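Aminopeptidase-like protein (Chaetomium thermophilum, PDB 5JM6) is probably a zinc-dependent aminopeptidase of the M18 family, forms dodecamers and is linked to selective autophagy through the Cvt pathway. Local coordinates at residues E52-P57 and C310-F315. Numbering follows the deposited sequence.
Sequences EHFTQP and CSWAAF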
loop_
_atom_site.group_PDB
_atom_site.type_symbol
_atom_site.label_atom_id
_atom_site.label_comp_id
_atom_site.label_asym_id
_atom_site.label_seq_id
_atom_site.Cartn_x
_atom_site.Cartn_y
_atom_site.Cartn_z
ATOM N N GLU A 52 24.838 44.711 -27.263
ATOM C CA GLU A 52 25.764 43.702 -27.765
ATOM C C GLU A 52 27.207 43.976 -27.343
ATOM O O GLU A 52 28.024 43.059 -27.293
ATOM C CB GLU A 52 25.682 43.606 -29.293
ATOM C CG GLU A 52 25.653 44.945 -30.016
ATOM C CD GLU A 52 24.251 45.516 -30.137
ATOM O OE1 GLU A 52 23.398 45.197 -29.282
ATOM O OE2 GLU A 52 24.002 46.279 -31.093
ATOM N N HIS A 53 27.520 45.229 -27.029
ATOM C CA HIS A 53 28.888 45.581 -26.659
ATOM C C HIS A 53 29.279 45.043 -25.283
ATOM O O HIS A 53 30.437 45.150 -24.883
ATOM C CB HIS A 53 29.083 47.100 -26.700
ATOM C CG HIS A 53 29.049 47.674 -28.083
ATOM N ND1 HIS A 53 28.613 48.955 -28.348
ATOM C CD2 HIS A 53 29.399 47.142 -29.277
ATOM C CE1 HIS A 53 28.694 49.186 -29.646
ATOM N NE2 HIS A 53 29.169 48.101 -30.233
ATOM N N PHE A 54 28.318 44.494 -24.544
ATOM C CA PHE A 54 28.625 43.872 -23.257
ATOM C C PHE A 54 28.719 42.347 -23.295
ATOM O O PHE A 54 29.035 41.726 -22.280
ATOM C CB PHE A 54 27.590 44.299 -22.218
ATOM C CG PHE A 54 27.652 45.756 -21.886
ATOM C CD1 PHE A 54 26.926 46.676 -22.621
ATOM C CD2 PHE A 54 28.459 46.211 -20.857
ATOM C CE1 PHE A 54 26.991 48.022 -22.327
ATOM C CE2 PHE A 54 28.528 47.557 -20.557
ATOM C CZ PHE A 54 27.792 48.464 -21.294
ATOM N N THR A 55 28.464 41.744 -24.452
ATOM C CA THR A 55 28.407 40.287 -24.528
ATOM C C THR A 55 29.760 39.633 -24.239
ATOM O O THR A 55 29.857 38.780 -23.359
ATOM C CB THR A 55 27.897 39.807 -25.902
ATOM O OG1 THR A 55 26.614 40.388 -26.164
ATOM C CG2 THR A 55 27.765 38.289 -25.918
ATOM N N GLN A 56 30.801 40.006 -24.978
ATOM C CA GLN A 56 32.114 39.414 -24.724
ATOM C C GLN A 56 32.745 39.854 -23.389
ATOM O O GLN A 56 33.382 39.033 -22.727
ATOM C CB GLN A 56 33.083 39.687 -25.878
ATOM C CG GLN A 56 34.398 38.911 -25.746
ATOM C CD GLN A 56 34.334 37.516 -26.354
ATOM O OE1 GLN A 56 33.440 37.209 -27.142
ATOM N NE2 GLN A 56 35.285 36.663 -25.983
ATOM N N PRO A 57 32.608 41.142 -22.999
ATOM C CA PRO A 57 33.112 41.453 -21.654
ATOM C C PRO A 57 32.455 40.623 -20.546
ATOM O O PRO A 57 33.146 40.228 -19.607
ATOM C CB PRO A 57 32.782 42.938 -21.496
ATOM C CG PRO A 57 32.848 43.471 -22.882
ATOM C CD PRO A 57 32.291 42.373 -23.754
ATOM N N CYS A 310 23.161 39.544 -12.689
ATOM C CA CYS A 310 22.549 40.807 -12.274
ATOM C C CYS A 310 23.561 41.699 -11.565
ATOM O O CYS A 310 23.529 42.921 -11.709
ATOM C CB CYS A 310 21.341 40.573 -11.366
ATOM S SG CYS A 310 19.862 39.952 -12.201
ATOM N N SER A 311 24.461 41.087 -10.802
ATOM C CA SER A 311 25.491 41.844 -10.102
ATOM C C SER A 311 26.441 42.525 -11.079
ATOM O O SER A 311 26.739 43.710 -10.935
ATOM C CB SER A 311 26.279 40.939 -9.158
ATOM O OG SER A 311 25.483 40.539 -8.056
ATOM N N TRP A 312 26.913 41.780 -12.074
ATOM C CA TRP A 312 27.859 42.336 -13.033
ATOM C C TRP A 312 27.240 43.486 -13.818
ATOM O O TRP A 312 27.892 44.502 -14.056
ATOM C CB TRP A 312 28.362 41.260 -13.993
ATOM C CG TRP A 312 29.434 41.751 -14.908
ATOM C CD1 TRP A 312 30.759 41.890 -14.618
ATOM C CD2 TRP A 312 29.273 42.173 -16.266
ATOM N NE1 TRP A 312 31.436 42.373 -15.713
ATOM C CE2 TRP A 312 30.545 42.555 -16.738
ATOM C CE3 TRP A 312 28.177 42.266 -17.130
ATOM C CZ2 TRP A 312 30.751 43.020 -18.034
ATOM C CZ3 TRP A 312 28.384 42.728 -18.416
ATOM C CH2 TRP A 312 29.660 43.099 -18.856
ATOM N N ALA A 313 25.981 43.327 -14.212
ATOM C CA ALA A 313 25.282 44.368 -14.957
ATOM C C ALA A 313 25.069 45.609 -14.094
ATOM O O ALA A 313 25.157 46.735 -14.582
ATOM C CB ALA A 313 23.955 43.848 -15.482
ATOM N N ALA A 314 24.788 45.394 -12.811
ATOM C CA ALA A 314 24.635 46.499 -11.870
ATOM C C ALA A 314 25.955 47.241 -11.707
ATOM O O ALA A 314 25.998 48.471 -11.758
ATOM C CB ALA A 314 24.138 45.990 -10.527
ATOM N N PHE A 315 27.028 46.481 -11.515
ATOM C CA PHE A 315 28.371 47.036 -11.404
ATOM C C PHE A 315 28.723 47.871 -12.634
ATOM O O PHE A 315 29.191 49.003 -12.508
ATOM C CB PHE A 315 29.390 45.910 -11.205
ATOM C CG PHE A 315 30.823 46.370 -11.178
ATOM C CD1 PHE A 315 31.357 46.962 -10.046
ATOM C CD2 PHE A 315 31.641 46.184 -12.280
ATOM C CE1 PHE A 315 32.677 47.377 -10.021
ATOM C CE2 PHE A 315 32.961 46.593 -12.259
ATOM C CZ PHE A 315 33.479 47.191 -11.129
#
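W312 NE1, at the far end of the indole whose other end meets F54 and P57, is hydrogen-bonded to Y74 OH of helix 68-81. That bond helps to hold the pyrrole end in place. The benzene end reaches helix 55-64 and the 3-10 turn before it. No hydrogen bond crosses here; the indole makes van der Waals contact with side chains and backbone. Its corner atom W312 CH2 lies 3.7 Å from F54 O and 3.9 Å from F54 CD2. It comes up at the edge of the phenyl ring, near the ring plane. Next to it, W312 CZ2 is 4.0 Å from P57 CB and 3.9 Å from P57 C. The reach depends on W312 chi1 of -174°, which sets CG opposite the backbone N and sends the indole out from helix 305-320. F61 stacks on the indole, and Y58 meets it at a steep angle. With an alanine here, a gap is likely to open beside F54 and P57, and Y74 OH would lose this donor. F54 meets H320 ring edge-to-face and also touches V500 of helix 495-514. The contact is an aromatic cluster joining the first modelled helix, 55-64, to helix 305-320, whose first turn carries the zinc ligand D306, in the M18 metallopeptidase fold.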